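Local coordinates for aminoacyl-tRNA synthetase-interacting multifunctional protein p43 (Plasmodium vivax, PDB 6IPA) that probably binds tRNA through its C-terminal EMAP II-like domain and probably associates with aminoacyl-tRNA synthetases, at residues 41-44 with 45-48; 130-133 with 134-138. All blocks are in the same frame, centred on the assembly; numbering follows the deposited sequence.

Overall arrangement
Two short turns, both held by contacts between near neighbours in sequence, illustrate how a mostly beta domain fixes its connecting segments. Contact 1 is the lead-in to strand 48-58, a central strand of the four-stranded sheet in the OB-type tRNA-binding region; contact 2 belongs to the loop joining strands 126-129 and 143-144. Their centres lie 19 Å apart and their nearest atoms about 7 Å, so they do not touch. Just beyond 134-138 in the chain, however, Arg141 reaches back to the carbonyl of Leu46, and Ile142 pairs through its backbone with Ile48. Polar bonds organise contact 1, whereas contact 2 rests on apolar packing at a beta turn.

Contact 1: 41-44 with 45-48; sequences DDIT and RLNI
Asp42 and Arg45 meet twice at the opening of this short 3-10 turn, once through the backbone and once through their side chains. Arg45 N donates to Asp42 O at 3.3 Å, and Leu46 N repeats the pattern one residue on with Ile43 O at 3.2 Å. Beside the first bond, Arg45 lays its aliphatic stem across the Asp42 side chain at about a right angle, so that CG comes 3.6 Å from Asp42 OD2. The charged ends do not join: Arg45 NE stays 5.0 Å from Asp42 OD2, the chain bends at chi3 (75°), and NH2 forms a salt bridge with Asp154. The other carboxylate oxygen serves the turn itself. Asp42 OD1 accepts from Thr44 N at 3.2 Å, forming an Asx turn, and from Thr44 OG1 at 2.6 Å, both donors on the same face of the carboxylate; chi1 of 63° places the hydroxyl between its own backbone N and carbonyl carbon, where it and the Thr44 N-H can both reach that oxygen. A water bridges Ile43 O (2.9 Å) and Leu46 O (3.0 Å), within hydrogen-bonding distance of both. Farther out, helix 165-169 covers Leu46 through Phe166 and Ile169, while Asn103 and Arg141 hold the carbonyls of Arg45 and Leu46 as the chain enters strand 48-58. Two donors on one oxygen should fix the carboxylate's rotation and probably favour its ionised form.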
ATOM      1  N   ASP A  41       7.181  15.939   5.384  1.00 48.55           N
ATOM      2  CA  ASP A  41       7.857  14.642   5.766  1.00 50.42           C
ATOM      3  C   ASP A  41       7.370  14.227   7.160  1.00 51.09           C
ATOM      4  O   ASP A  41       8.050  14.401   8.164  1.00 50.51           O
ATOM      5  CB  ASP A  41       9.409  14.695   5.701  1.00 49.59           C
ATOM      6  CG  ASP A  41      10.095  13.369   6.177  1.00 50.77           C
ATOM      7  OD1 ASP A  41       9.398  12.330   6.288  1.00 47.54           O
ATOM      8  OD2 ASP A  41      11.342  13.359   6.456  1.00 50.02           O
ATOM      9  N   ASP A  42       6.170  13.690   7.215  1.00 49.75           N
ATOM     10  CA  ASP A  42       5.587  13.362   8.494  1.00 49.67           C
ATOM     11  C   ASP A  42       4.732  12.144   8.204  1.00 48.25           C
ATOM     12  O   ASP A  42       3.719  12.222   7.502  1.00 47.51           O
ATOM     13  CB  ASP A  42       4.777  14.553   9.010  1.00 49.77           C
ATOM     14  CG  ASP A  42       3.937  14.230  10.226  1.00 52.82           C
ATOM     15  OD1 ASP A  42       4.150  13.174  10.887  1.00 52.70           O
ATOM     16  OD2 ASP A  42       3.040  15.058  10.517  1.00 54.47           O
ATOM     17  N   ILE A  43       5.146  11.012   8.741  1.00 45.65           N
ATOM     18  CA  ILE A  43       4.508   9.784   8.368  1.00 46.59           C
ATOM     19  C   ILE A  43       3.166   9.585   9.063  1.00 45.45           C
ATOM     20  O   ILE A  43       2.355   8.772   8.626  1.00 46.21           O
ATOM     21  CB  ILE A  43       5.454   8.597   8.550  1.00 48.40           C
ATOM     22  CG1 ILE A  43       4.802   7.331   8.007  1.00 49.93           C
ATOM     23  CG2 ILE A  43       5.842   8.424  10.014  1.00 49.65           C
ATOM     24  CD1 ILE A  43       5.742   6.183   7.854  1.00 50.26           C
ATOM     25  N   THR A  44       2.892  10.360  10.106  1.00 45.16           N
ATOM     26  CA  THR A  44       1.597  10.268  10.794  1.00 43.65           C
ATOM     27  C   THR A  44       0.463  10.661   9.839  1.00 41.78           C
ATOM     28  O   THR A  44      -0.699  10.344  10.063  1.00 41.93           O
ATOM     29  CB  THR A  44       1.598  11.151  12.049  1.00 44.16           C
ATOM     30  OG1 THR A  44       1.764  12.518  11.668  1.00 46.58           O
ATOM     31  CG2 THR A  44       2.740  10.744  12.992  1.00 43.49           C
ATOM     32  N   ARG A  45       0.834  11.326   8.748  1.00 40.54           N
ATOM     33  CA  ARG A  45      -0.126  11.908   7.825  1.00 40.04           C
ATOM     34  C   ARG A  45      -0.648  10.925   6.800  1.00 39.74           C
ATOM     35  O   ARG A  45      -1.691  11.159   6.213  1.00 39.13           O
ATOM     36  CB  ARG A  45       0.480  13.113   7.111  1.00 39.34           C
ATOM     37  CG  ARG A  45       0.599  14.321   8.009  1.00 39.37           C
ATOM     38  CD  ARG A  45       1.219  15.541   7.340  1.00 38.27           C
ATOM     39  NE  ARG A  45       0.249  16.140   6.464  1.00 38.80           N
ATOM     40  CZ  ARG A  45       0.485  17.176   5.668  1.00 39.82           C
ATOM     41  NH1 ARG A  45       1.692  17.792   5.640  1.00 40.16           N
ATOM     42  NH2 ARG A  45      -0.500  17.600   4.890  1.00 39.35           N
ATOM     43  N   LEU A  46       0.086   9.828   6.604  1.00 39.25           N
ATOM     44  CA  LEU A  46      -0.364   8.705   5.810  1.00 37.03           C
ATOM     45  C   LEU A  46      -1.244   7.797   6.621  1.00 34.83           C
ATOM     46  O   LEU A  46      -0.885   7.409   7.703  1.00 32.06           O
ATOM     47  CB  LEU A  46       0.831   7.860   5.286  1.00 36.87           C
ATOM     48  CG  LEU A  46       1.934   8.607   4.559  1.00 36.55           C
ATOM     49  CD1 LEU A  46       2.932   7.632   3.988  1.00 36.40           C
ATOM     50  CD2 LEU A  46       1.357   9.492   3.486  1.00 36.55           C
ATOM     51  N   ASN A  47      -2.354   7.384   6.008  1.00 35.53           N
ATOM     52  CA  ASN A  47      -3.231   6.289   6.527  1.00 34.28           C
ATOM     53  C   ASN A  47      -3.028   5.052   5.772  1.00 35.18           C
ATOM     54  O   ASN A  47      -3.702   4.870   4.799  1.00 37.31           O
ATOM     55  CB  ASN A  47      -4.688   6.635   6.305  1.00 33.49           C
ATOM     56  CG  ASN A  47      -5.605   5.723   7.018  1.00 33.03           C
ATOM     57  OD1 ASN A  47      -5.264   5.138   8.045  1.00 33.25           O
ATOM     58  ND2 ASN A  47      -6.812   5.626   6.516  1.00 33.16           N
ATOM     59  N   ILE A  48      -2.099   4.205   6.212  1.00 37.09           N
ATOM     60  CA  ILE A  48      -1.765   2.937   5.593  1.00 36.16           C
ATOM     61  C   ILE A  48      -2.500   1.792   6.295  1.00 36.37           C
ATOM     62  O   ILE A  48      -2.277   1.531   7.468  1.00 38.88           O
ATOM     63  CB  ILE A  48      -0.241   2.696   5.683  1.00 37.52           C
ATOM     64  CG1 ILE A  48       0.506   3.671   4.760  1.00 37.65           C
ATOM     65  CG2 ILE A  48       0.101   1.274   5.257  1.00 38.28           C
ATOM     66  CD1 ILE A  48       1.993   3.777   5.045  1.00 37.91           C
TER
HETATM   67  O   HOH W   1       1.581   5.998   8.730  1.00 46.02           O

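Contact 2: 130-133 with 134-138; sequences LAPP and DGVNV
The peptide plane between Pro133 and Asp134 is straddled by the two methyls of Val136, one on each side, which converge on the carbonyl oxygen at its rim: Val136 CG1 approaches Pro133 O to 3.2 Å and Val136 CG2 to 3.6 Å. The Pro132 ring meets the same isopropyl group from the other arm of the turn. Pro132 CB lies 3.8 Å from both Val136 CG1 and Val136 CG2, the two side chains crossing at about a right angle. A chi1 of -66° sets CG1 and CG2 astride the carbonyl while keeping both against the proline. Pro133 to Val136 form a type II beta turn, with Asp134 and Gly135 at its corners; glycine suits the positive phi of 100° at the second corner. The turn is of the open kind, since Pro133 O and Val136 N stand 3.9 Å apart and are not hydrogen-bonded. Asp134 starts its side chain away from the 130-133 segment at the exposed apex. On the buried side, Tyr97 of strand 97-101 touches both Pro132 and Val136, and Leu99 adds to the proline's packing, anchoring the loop on the OB-type sheet; Ser189 of strand 185-189 meets Pro133 and Val136 from the C-terminal sheet.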
ATOM      1  N   LEU A 130       4.278  -5.799  -0.042  1.00 41.49           N
ATOM      2  CA  LEU A 130       4.569  -5.763   1.422  1.00 40.80           C
ATOM      3  C   LEU A 130       3.509  -6.629   2.026  1.00 39.01           C
ATOM      4  O   LEU A 130       2.398  -6.658   1.521  1.00 42.49           O
ATOM      5  CB  LEU A 130       4.514  -4.342   1.993  1.00 40.22           C
ATOM      6  CG  LEU A 130       5.429  -3.317   1.305  1.00 40.81           C
ATOM      7  CD1 LEU A 130       5.263  -1.946   1.933  1.00 39.95           C
ATOM      8  CD2 LEU A 130       6.911  -3.760   1.298  1.00 41.59           C
ATOM      9  N   ALA A 131       3.867  -7.400   3.029  1.00 37.78           N
ATOM     10  CA  ALA A 131       2.952  -8.372   3.599  1.00 38.65           C
ATOM     11  C   ALA A 131       2.849  -8.218   5.133  1.00 39.07           C
ATOM     12  O   ALA A 131       3.892  -8.108   5.825  1.00 38.22           O
ATOM     13  CB  ALA A 131       3.405  -9.796   3.242  1.00 38.88           C
ATOM     14  N   PRO A 132       1.604  -8.213   5.657  1.00 39.75           N
ATOM     15  CA  PRO A 132       1.369  -8.293   7.101  1.00 41.64           C
ATOM     16  C   PRO A 132       1.433  -9.694   7.509  1.00 42.82           C
ATOM     17  O   PRO A 132       0.963 -10.499   6.782  1.00 48.26           O
ATOM     18  CB  PRO A 132      -0.090  -7.844   7.266  1.00 41.31           C
ATOM     19  CG  PRO A 132      -0.710  -8.087   5.935  1.00 40.96           C
ATOM     20  CD  PRO A 132       0.385  -7.807   4.939  1.00 39.88           C
ATOM     21  N   PRO A 133       1.999 -10.003   8.677  1.00 45.89           N
ATOM     22  CA  PRO A 133       1.857 -11.381   9.117  1.00 46.95           C
ATOM     23  C   PRO A 133       0.395 -11.757   9.195  1.00 47.37           C
ATOM     24  O   PRO A 133      -0.472 -10.903   9.204  1.00 50.31           O
ATOM     25  CB  PRO A 133       2.487 -11.379  10.501  1.00 48.02           C
ATOM     26  CG  PRO A 133       3.432 -10.229  10.468  1.00 49.24           C
ATOM     27  CD  PRO A 133       2.764  -9.187   9.631  1.00 46.51           C
ATOM     28  N   ASP A 134       0.110 -13.035   9.220  1.00 49.21           N
ATOM     29  CA  ASP A 134      -1.273 -13.467   9.116  1.00 50.48           C
ATOM     30  C   ASP A 134      -1.937 -13.103  10.423  1.00 48.82           C
ATOM     31  O   ASP A 134      -1.235 -12.863  11.395  1.00 50.73           O
ATOM     32  CB  ASP A 134      -1.351 -14.970   8.811  1.00 51.44           C
ATOM     33  CG  ASP A 134      -0.782 -15.323   7.432  1.00 50.57           C
ATOM     34  OD1 ASP A 134      -1.245 -14.732   6.429  1.00 45.07           O
ATOM     35  OD2 ASP A 134       0.112 -16.207   7.373  1.00 51.65           O
ATOM     36  N   GLY A 135      -3.265 -13.004  10.422  1.00 48.60           N
ATOM     37  CA  GLY A 135      -4.055 -12.695  11.643  1.00 48.97           C
ATOM     38  C   GLY A 135      -4.504 -11.249  11.773  1.00 47.60           C
ATOM     39  O   GLY A 135      -5.283 -10.893  12.640  1.00 50.39           O
ATOM     40  N   VAL A 136      -4.002 -10.412  10.888  1.00 45.72           N
ATOM     41  CA  VAL A 136      -4.356  -9.019  10.840  1.00 42.69           C
ATOM     42  C   VAL A 136      -5.812  -8.838  10.402  1.00 42.91           C
ATOM     43  O   VAL A 136      -6.394  -9.725   9.843  1.00 43.56           O
ATOM     44  CB  VAL A 136      -3.403  -8.325   9.884  1.00 41.56           C
ATOM     45  CG1 VAL A 136      -1.986  -8.362  10.483  1.00 41.33           C
ATOM     46  CG2 VAL A 136      -3.444  -8.996   8.495  1.00 41.76           C
ATOM     47  N   ASN A 137      -6.413  -7.705  10.719  1.00 43.34           N
ATOM     48  CA  ASN A 137      -7.789  -7.441  10.381  1.00 43.94           C
ATOM     49  C   ASN A 137      -7.817  -6.410   9.301  1.00 42.59           C
ATOM     50  O   ASN A 137      -6.986  -5.538   9.272  1.00 40.31           O
ATOM     51  CB  ASN A 137      -8.541  -6.860  11.569  1.00 46.27           C
ATOM     52  CG  ASN A 137      -8.639  -7.827  12.705  1.00 49.70           C
ATOM     53  OD1 ASN A 137      -8.373  -7.483  13.871  1.00 54.69           O
ATOM     54  ND2 ASN A 137      -9.048  -9.044  12.387  1.00 49.59           N
ATOM     55  N   VAL A 138      -8.800  -6.517   8.428  1.00 42.36           N
ATOM     56  CA  VAL A 138      -9.027  -5.547   7.416  1.00 42.77           C
ATOM     57  C   VAL A 138      -9.301  -4.297   8.190  1.00 44.15           C
ATOM     58  O   VAL A 138     -10.065  -4.327   9.146  1.00 47.50           O
ATOM     59  CB  VAL A 138     -10.272  -5.884   6.509  1.00 43.52           C
ATOM     60  CG1 VAL A 138      -9.932  -6.998   5.513  1.00 45.26           C
ATOM     61  CG2 VAL A 138     -11.526  -6.253   7.307  1.00 42.76           C
TER